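PDB 4RM7: acyl-CoA dehydrogenase from Slackia heliotrinireducens, which belongs to the acyl-CoA dehydrogenase family, with an N-terminal helical domain, a middle beta domain and a C-terminal helical domain, and assembles as a tetramer. Local coordinates for residues Q285-E290 with A337-G342; A257-E262 with S353-D358. All blocks are in the same frame, centred on the assembly; numbering follows the deposited sequence.

Contact 1: Q285-E290 with A337-G342; sequences QMKLTE and AMQILG
K287 and L288 reach across to Q339 and I340, joining two antiparallel helices whose axes come within 10.8 Å, running at 155°. At that spacing the backbones remain well separated, the nearest CA pair being K287 and I340 at 8.4 Å, and side chains alone span the gap. The packing is apolar. CD2 of L288 lies 4.1 Å from CD1 of I340, the two side chains crossing at about a right angle. Beside them the aliphatic stem of K287 runs antiparallel alongside I340, with CD of K287 4.1 Å from CG1 of I340. With CG1 anti to its carbonyl carbon (chi1 -71°) and an extended chi2, I340 carries CD1 out to the leucine. Farther along the lysine, CE of K287 rests 4.0 Å from CG of Q339.

The polar ends of this last pair serve another chain. K287 bends at chi4 (83°), and its NZ forms a salt bridge with OE2 of E370 of the third subunit. In that same subunit R360 NH2 binds OE1 of Q339 and E370 OE1 binds its NE2, so one carboxylate bridges both side chains.

Within the C-terminal helical bundle, the contact pairs the early part of helix 282-311 with the last turn of helix 316-341. Helix 234-270 packs alongside, M261 touching L288 and A260 touching A337, while V352 of helix 351-362 meets A337 and M338.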
ATOM      1  N   GLN A 285     -15.668   0.742  -9.579  1.00 49.71           N
ATOM      2  CA  GLN A 285     -16.032   1.998  -8.954  1.00 48.41           C
ATOM      3  C   GLN A 285     -14.950   2.443  -8.004  1.00 50.15           C
ATOM      4  O   GLN A 285     -14.513   3.576  -8.053  1.00 48.09           O
ATOM      5  CB  GLN A 285     -17.352   1.887  -8.222  1.00 49.37           C
ATOM      6  CG  GLN A 285     -18.507   1.796  -9.165  1.00 51.04           C
ATOM      7  CD  GLN A 285     -19.823   2.015  -8.477  1.00 57.99           C
ATOM      8  OE1 GLN A 285     -20.107   1.433  -7.416  1.00 59.19           O
ATOM      9  NE2 GLN A 285     -20.642   2.868  -9.070  1.00 68.87           N
HETATM   10  N   MSE A 286     -14.477   1.542  -7.171  1.00 47.60           N
HETATM   11  CA  MSE A 286     -13.444   1.941  -6.268  1.00 51.54           C
HETATM   12  C   MSE A 286     -12.144   2.316  -6.984  1.00 47.77           C
HETATM   13  O   MSE A 286     -11.514   3.323  -6.649  1.00 47.28           O
HETATM   14  CB  MSE A 286     -13.158   0.853  -5.252  1.00 55.95           C
HETATM   15  CG  MSE A 286     -11.943   1.263  -4.428  1.00 62.19           C
HETATM   16 SE   MSE A 286     -10.699  -0.161  -4.406  0.71105.36          SE
HETATM   17  CE  MSE A 286     -11.657  -1.143  -3.014  1.00 56.00           C
ATOM     18  N   LYS A 287     -11.734   1.509  -7.957  1.00 49.13           N
ATOM     19  CA  LYS A 287     -10.516   1.824  -8.701  1.00 47.62           C
ATOM     20  C   LYS A 287     -10.619   3.233  -9.291  1.00 44.80           C
ATOM     21  O   LYS A 287      -9.693   4.028  -9.178  1.00 39.94           O
ATOM     22  CB  LYS A 287     -10.263   0.799  -9.800  1.00 46.70           C
ATOM     23  CG  LYS A 287      -9.322  -0.325  -9.396  1.00 57.20           C
ATOM     24  CD  LYS A 287      -8.988  -1.179 -10.626  1.00 65.30           C
ATOM     25  CE  LYS A 287      -8.388  -2.523 -10.250  1.00 66.16           C
ATOM     26  NZ  LYS A 287      -9.422  -3.547  -9.900  1.00 69.06           N
ATOM     27  N   LEU A 288     -11.777   3.537  -9.868  1.00 42.09           N
ATOM     28  CA  LEU A 288     -12.055   4.848 -10.428  1.00 43.38           C
ATOM     29  C   LEU A 288     -11.904   5.993  -9.427  1.00 46.57           C
ATOM     30  O   LEU A 288     -11.250   6.991  -9.746  1.00 44.53           O
ATOM     31  CB  LEU A 288     -13.463   4.867 -11.034  1.00 46.29           C
ATOM     32  CG  LEU A 288     -13.525   4.137 -12.381  1.00 46.83           C
ATOM     33  CD1 LEU A 288     -14.876   4.300 -13.050  1.00 45.49           C
ATOM     34  CD2 LEU A 288     -12.417   4.657 -13.279  1.00 43.17           C
ATOM     35  N   THR A 289     -12.532   5.892  -8.273  1.00 47.14           N
ATOM     36  CA  THR A 289     -12.394   6.928  -7.272  1.00 49.95           C
ATOM     37  C   THR A 289     -10.964   7.013  -6.750  1.00 49.06           C
ATOM     38  O   THR A 289     -10.446   8.085  -6.513  1.00 44.62           O
ATOM     39  CB  THR A 289     -13.479   6.879  -6.158  1.00 55.54           C
ATOM     40  OG1 THR A 289     -13.444   5.629  -5.480  1.00 66.32           O
ATOM     41  CG2 THR A 289     -14.857   7.120  -6.695  1.00 62.11           C
ATOM     42  N   GLU A 290     -10.331   5.870  -6.574  1.00 45.15           N
ATOM     43  CA  GLU A 290      -8.931   5.833  -6.146  1.00 42.80           C
ATOM     44  C   GLU A 290      -8.042   6.603  -7.150  1.00 43.28           C
ATOM     45  O   GLU A 290      -7.225   7.439  -6.779  1.00 44.72           O
ATOM     46  CB  GLU A 290      -8.477   4.385  -6.010  1.00 43.70           C
ATOM     47  CG  GLU A 290      -7.193   4.220  -5.282  1.00 63.27           C
ATOM     48  CD  GLU A 290      -7.403   4.182  -3.781  1.00 75.17           C
ATOM     49  OE1 GLU A 290      -8.397   3.563  -3.326  1.00 74.42           O
ATOM     50  OE2 GLU A 290      -6.576   4.786  -3.061  1.00 77.59           O
ATOM     51  N   ALA A 337      -5.673   1.621 -14.812  1.00 38.70           N
ATOM     52  CA  ALA A 337      -6.337   1.739 -16.108  1.00 40.48           C
ATOM     53  C   ALA A 337      -6.145   0.472 -16.935  1.00 41.46           C
ATOM     54  O   ALA A 337      -7.105  -0.022 -17.521  1.00 50.21           O
ATOM     55  CB  ALA A 337      -5.830   2.940 -16.872  1.00 41.60           C
HETATM   56  N   MSE A 338      -4.924  -0.062 -16.992  1.00 33.82           N
HETATM   57  CA  MSE A 338      -4.720  -1.328 -17.698  1.00 36.22           C
HETATM   58  C   MSE A 338      -5.611  -2.410 -17.132  1.00 40.61           C
HETATM   59  O   MSE A 338      -6.208  -3.168 -17.885  1.00 46.85           O
HETATM   60  CB  MSE A 338      -3.280  -1.809 -17.615  1.00 38.16           C
HETATM   61  CG  MSE A 338      -2.311  -1.095 -18.514  1.00 47.72           C
HETATM   62 SE   MSE A 338      -0.492  -1.621 -18.060  0.64 58.74          SE
HETATM   63  CE  MSE A 338      -0.770  -3.528 -18.389  1.00 34.75           C
ATOM     64  N   GLN A 339      -5.706  -2.483 -15.806  1.00 39.04           N
ATOM     65  CA  GLN A 339      -6.453  -3.570 -15.188  1.00 41.08           C
ATOM     66  C   GLN A 339      -7.928  -3.483 -15.572  1.00 44.67           C
ATOM     67  O   GLN A 339      -8.564  -4.501 -15.828  1.00 46.49           O
ATOM     68  CB  GLN A 339      -6.288  -3.563 -13.664  1.00 40.48           C
ATOM     69  CG  GLN A 339      -6.654  -4.901 -13.022  1.00 46.95           C
ATOM     70  CD  GLN A 339      -5.655  -6.000 -13.376  1.00 55.82           C
ATOM     71  OE1 GLN A 339      -4.555  -5.712 -13.852  1.00 59.28           O
ATOM     72  NE2 GLN A 339      -6.031  -7.264 -13.138  1.00 56.69           N
ATOM     73  N   ILE A 340      -8.450  -2.263 -15.648  1.00 40.26           N
ATOM     74  CA  ILE A 340      -9.816  -2.047 -16.070  1.00 40.03           C
ATOM     75  C   ILE A 340     -10.049  -2.420 -17.535  1.00 43.72           C
ATOM     76  O   ILE A 340     -11.090  -2.986 -17.853  1.00 47.84           O
ATOM     77  CB  ILE A 340     -10.253  -0.584 -15.833  1.00 42.26           C
ATOM     78  CG1 ILE A 340     -10.409  -0.313 -14.335  1.00 37.70           C
ATOM     79  CG2 ILE A 340     -11.574  -0.315 -16.470  1.00 38.81           C
ATOM     80  CD1 ILE A 340     -10.433   1.162 -14.001  1.00 36.85           C
ATOM     81  N   LEU A 341      -9.102  -2.128 -18.424  1.00 50.07           N
ATOM     82  CA  LEU A 341      -9.280  -2.476 -19.844  1.00 50.21           C
ATOM     83  C   LEU A 341      -9.143  -3.977 -20.084  1.00 49.56           C
ATOM     84  O   LEU A 341      -9.513  -4.469 -21.140  1.00 60.54           O
ATOM     85  CB  LEU A 341      -8.286  -1.747 -20.738  1.00 38.08           C
ATOM     86  CG  LEU A 341      -8.181  -0.226 -20.720  1.00 60.66           C
ATOM     87  CD1 LEU A 341      -7.214   0.216 -21.777  1.00 66.13           C
ATOM     88  CD2 LEU A 341      -9.476   0.418 -20.982  1.00 54.74           C
ATOM     89  N   GLY A 342      -8.607  -4.694 -19.101  1.00 55.03           N
ATOM     90  CA  GLY A 342      -8.551  -6.145 -19.138  1.00 57.53           C
ATOM     91  C   GLY A 342      -7.375  -6.635 -19.961  1.00 65.76           C
ATOM     92  O   GLY A 342      -6.410  -5.902 -20.156  1.00 63.79           O
TER

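Contact 2: A257-E262 with S353-D358; sequences AQAAME and SSIWQD
I355 packs against the small residues A259 and A260. The contacts are van der Waals in kind and involve both branches of the isoleucine. CD1 of I355 sits 4.0 Å from CB of A259 and 3.8 Å from the backbone N of A260, so the end of the longer branch rests on the helix backbone. The shorter branch places CG2 of I355 4.0 Å from CB of A260 and, more loosely, 4.4 Å from the backbone N of A257. A chi1 of -70° sets CG2 anti to the backbone N of I355, and an extended chi2 sends CD1 on to the alanines. Methyl side chains on one partner let the antiparallel helices approach to 9.5 Å at an angle of 152°, with the CA atoms of A260 and I355 6.9 Å apart.

Both helices also face other chains: the side-chain amide of Q258 gives a hydrogen bond to the hydroxyl of Y384 of the second subunit, and W356 stacks on W356 of the third subunit, which puts helix 351-362 at a subunit interface.

The contact is buried where helix 234-270 meets helix 351-362. Helix 316-341 touches both partners, A330 meeting A257 and A334 meeting I355, and helix 282-311 of the same chain packs on M261.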
ATOM      1  N   ALA A 257      -1.017  10.300 -17.218  1.00 28.61           N
ATOM      2  CA  ALA A 257      -1.888   9.600 -16.288  1.00 32.73           C
ATOM      3  C   ALA A 257      -3.344   9.968 -16.559  1.00 38.15           C
ATOM      4  O   ALA A 257      -4.242   9.125 -16.550  1.00 44.62           O
ATOM      5  CB  ALA A 257      -1.501   9.936 -14.823  1.00 29.06           C
ATOM      6  N   GLN A 258      -3.568  11.242 -16.828  1.00 32.56           N
ATOM      7  CA  GLN A 258      -4.911  11.711 -17.091  1.00 33.24           C
ATOM      8  C   GLN A 258      -5.475  11.052 -18.364  1.00 38.05           C
ATOM      9  O   GLN A 258      -6.680  10.789 -18.450  1.00 44.55           O
ATOM     10  CB  GLN A 258      -4.913  13.238 -17.207  1.00 31.66           C
ATOM     11  CG  GLN A 258      -6.269  13.826 -17.476  1.00 37.04           C
ATOM     12  CD  GLN A 258      -7.225  13.579 -16.333  1.00 44.91           C
ATOM     13  OE1 GLN A 258      -7.055  14.135 -15.261  1.00 48.80           O
ATOM     14  NE2 GLN A 258      -8.241  12.744 -16.559  1.00 47.83           N
ATOM     15  N   ALA A 259      -4.600  10.782 -19.340  1.00 35.61           N
ATOM     16  CA  ALA A 259      -5.010  10.174 -20.607  1.00 37.80           C
ATOM     17  C   ALA A 259      -5.432   8.724 -20.386  1.00 42.84           C
ATOM     18  O   ALA A 259      -6.423   8.258 -20.955  1.00 52.32           O
ATOM     19  CB  ALA A 259      -3.890  10.250 -21.624  1.00 37.74           C
ATOM     20  N   ALA A 260      -4.675   8.030 -19.542  1.00 34.54           N
ATOM     21  CA  ALA A 260      -4.998   6.673 -19.138  1.00 37.18           C
ATOM     22  C   ALA A 260      -6.347   6.596 -18.418  1.00 40.88           C
ATOM     23  O   ALA A 260      -7.116   5.653 -18.608  1.00 44.61           O
ATOM     24  CB  ALA A 260      -3.903   6.122 -18.244  1.00 31.88           C
HETATM   25  N   MSE A 261      -6.619   7.586 -17.581  1.00 36.88           N
HETATM   26  CA  MSE A 261      -7.875   7.618 -16.855  1.00 41.33           C
HETATM   27  C   MSE A 261      -9.056   7.798 -17.821  1.00 41.79           C
HETATM   28  O   MSE A 261     -10.049   7.074 -17.729  1.00 38.60           O
HETATM   29  CB  MSE A 261      -7.865   8.728 -15.803  1.00 39.00           C
HETATM   30  CG  MSE A 261      -9.218   8.951 -15.161  1.00 45.29           C
HETATM   31 SE   MSE A 261      -9.733   7.460 -14.012  0.69 51.95          SE
HETATM   32  CE  MSE A 261     -10.987   8.457 -12.918  1.00 52.60           C
ATOM     33  N   GLU A 262      -8.940   8.745 -18.748  1.00 34.46           N
ATOM     34  CA  GLU A 262      -9.951   8.896 -19.796  1.00 36.47           C
ATOM     35  C   GLU A 262     -10.254   7.596 -20.551  1.00 43.89           C
ATOM     36  O   GLU A 262     -11.430   7.282 -20.793  1.00 54.37           O
ATOM     37  CB  GLU A 262      -9.540   9.967 -20.779  1.00 33.69           C
ATOM     38  CG  GLU A 262      -9.486  11.329 -20.149  1.00 44.41           C
ATOM     39  CD  GLU A 262      -8.812  12.354 -21.041  1.00 56.35           C
ATOM     40  OE1 GLU A 262      -8.445  11.995 -22.183  1.00 59.82           O
ATOM     41  OE2 GLU A 262      -8.651  13.521 -20.605  1.00 58.47           O
ATOM     42  N   SER A 353      -0.772   0.937 -22.040  1.00 44.78           N
ATOM     43  CA  SER A 353       0.450   0.200 -21.730  1.00 44.40           C
ATOM     44  C   SER A 353       1.737   1.003 -22.020  1.00 48.26           C
ATOM     45  O   SER A 353       2.746   0.800 -21.351  1.00 57.57           O
ATOM     46  CB  SER A 353       0.473  -1.132 -22.496  1.00 51.17           C
ATOM     47  OG  SER A 353       0.351  -0.938 -23.898  1.00 59.58           O
ATOM     48  N   SER A 354       1.714   1.899 -23.007  1.00 44.03           N
ATOM     49  CA  SER A 354       2.838   2.814 -23.215  1.00 37.34           C
ATOM     50  C   SER A 354       2.881   3.826 -22.093  1.00 40.20           C
ATOM     51  O   SER A 354       3.947   4.140 -21.566  1.00 40.46           O
ATOM     52  CB  SER A 354       2.736   3.564 -24.533  1.00 39.16           C
ATOM     53  OG  SER A 354       2.246   2.724 -25.547  1.00 54.23           O
ATOM     54  N   ILE A 355       1.715   4.355 -21.737  1.00 44.18           N
ATOM     55  CA  ILE A 355       1.634   5.338 -20.678  1.00 36.77           C
ATOM     56  C   ILE A 355       2.217   4.774 -19.387  1.00 43.02           C
ATOM     57  O   ILE A 355       2.992   5.422 -18.698  1.00 51.39           O
ATOM     58  CB  ILE A 355       0.194   5.766 -20.462  1.00 39.48           C
ATOM     59  CG1 ILE A 355      -0.270   6.606 -21.655  1.00 35.46           C
ATOM     60  CG2 ILE A 355       0.033   6.505 -19.100  1.00 32.71           C
ATOM     61  CD1 ILE A 355      -1.778   6.895 -21.637  1.00 40.31           C
ATOM     62  N   TRP A 356       1.850   3.543 -19.081  1.00 43.71           N
ATOM     63  CA  TRP A 356       2.315   2.872 -17.881  1.00 40.85           C
ATOM     64  C   TRP A 356       3.833   2.789 -17.876  1.00 39.02           C
ATOM     65  O   TRP A 356       4.485   3.057 -16.878  1.00 43.41           O
ATOM     66  CB  TRP A 356       1.684   1.482 -17.814  1.00 35.08           C
ATOM     67  CG  TRP A 356       2.150   0.620 -16.732  1.00 34.21           C
ATOM     68  CD1 TRP A 356       1.958   0.810 -15.383  1.00 35.22           C
ATOM     69  CD2 TRP A 356       2.833  -0.638 -16.871  1.00 34.08           C
ATOM     70  NE1 TRP A 356       2.505  -0.248 -14.682  1.00 37.41           N
ATOM     71  CE2 TRP A 356       3.040  -1.150 -15.567  1.00 36.96           C
ATOM     72  CE3 TRP A 356       3.298  -1.373 -17.966  1.00 35.47           C
ATOM     73  CZ2 TRP A 356       3.688  -2.366 -15.333  1.00 36.89           C
ATOM     74  CZ3 TRP A 356       3.959  -2.575 -17.734  1.00 39.35           C
ATOM     75  CH2 TRP A 356       4.151  -3.056 -16.427  1.00 42.14           C
ATOM     76  N   GLN A 357       4.389   2.410 -19.011  1.00 40.21           N
ATOM     77  CA  GLN A 357       5.832   2.358 -19.166  1.00 45.15           C
ATOM     78  C   GLN A 357       6.486   3.734 -19.063  1.00 44.59           C
ATOM     79  O   GLN A 357       7.502   3.873 -18.402  1.00 52.13           O
ATOM     80  CB  GLN A 357       6.178   1.707 -20.497  1.00 40.86           C
ATOM     81  CG  GLN A 357       5.808   0.231 -20.542  1.00 44.63           C
ATOM     82  CD  GLN A 357       5.999  -0.379 -21.919  1.00 61.29           C
ATOM     83  OE1 GLN A 357       5.898   0.292 -22.950  1.00 70.68           O
ATOM     84  NE2 GLN A 357       6.269  -1.657 -21.941  1.00 69.39           N
ATOM     85  N   ASP A 358       5.911   4.735 -19.726  1.00 41.37           N
ATOM     86  CA  ASP A 358       6.385   6.115 -19.606  1.00 39.45           C
ATOM     87  C   ASP A 358       6.429   6.534 -18.146  1.00 36.46           C
ATOM     88  O   ASP A 358       7.453   7.032 -17.641  1.00 33.67           O
ATOM     89  CB  ASP A 358       5.490   7.100 -20.372  1.00 43.43           C
ATOM     90  CG  ASP A 358       5.563   6.926 -21.877  1.00 53.66           C
ATOM     91  OD1 ASP A 358       6.548   6.347 -22.388  1.00 58.18           O
ATOM     92  OD2 ASP A 358       4.624   7.383 -22.559  1.00 67.17           O
TER

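In the fold
After the N-terminal helices and the middle beta domain, the chain enters the C-terminal bundle along helix 234-270, which supplies the first half of contact 2. It turns into helix 282-311, where contact 1 begins, and returns along helix 316-341, where contact 1 closes a loop of 46 residues, nearly all helical. Helix 351-362 then comes back to helix 234-270 and closes contact 2, so the smaller loop lies within the larger one. The two centres are 12 Å apart and the contacts touch, M338 packing on W356. Together they tie four successive helices into one bundle that also meets other subunits.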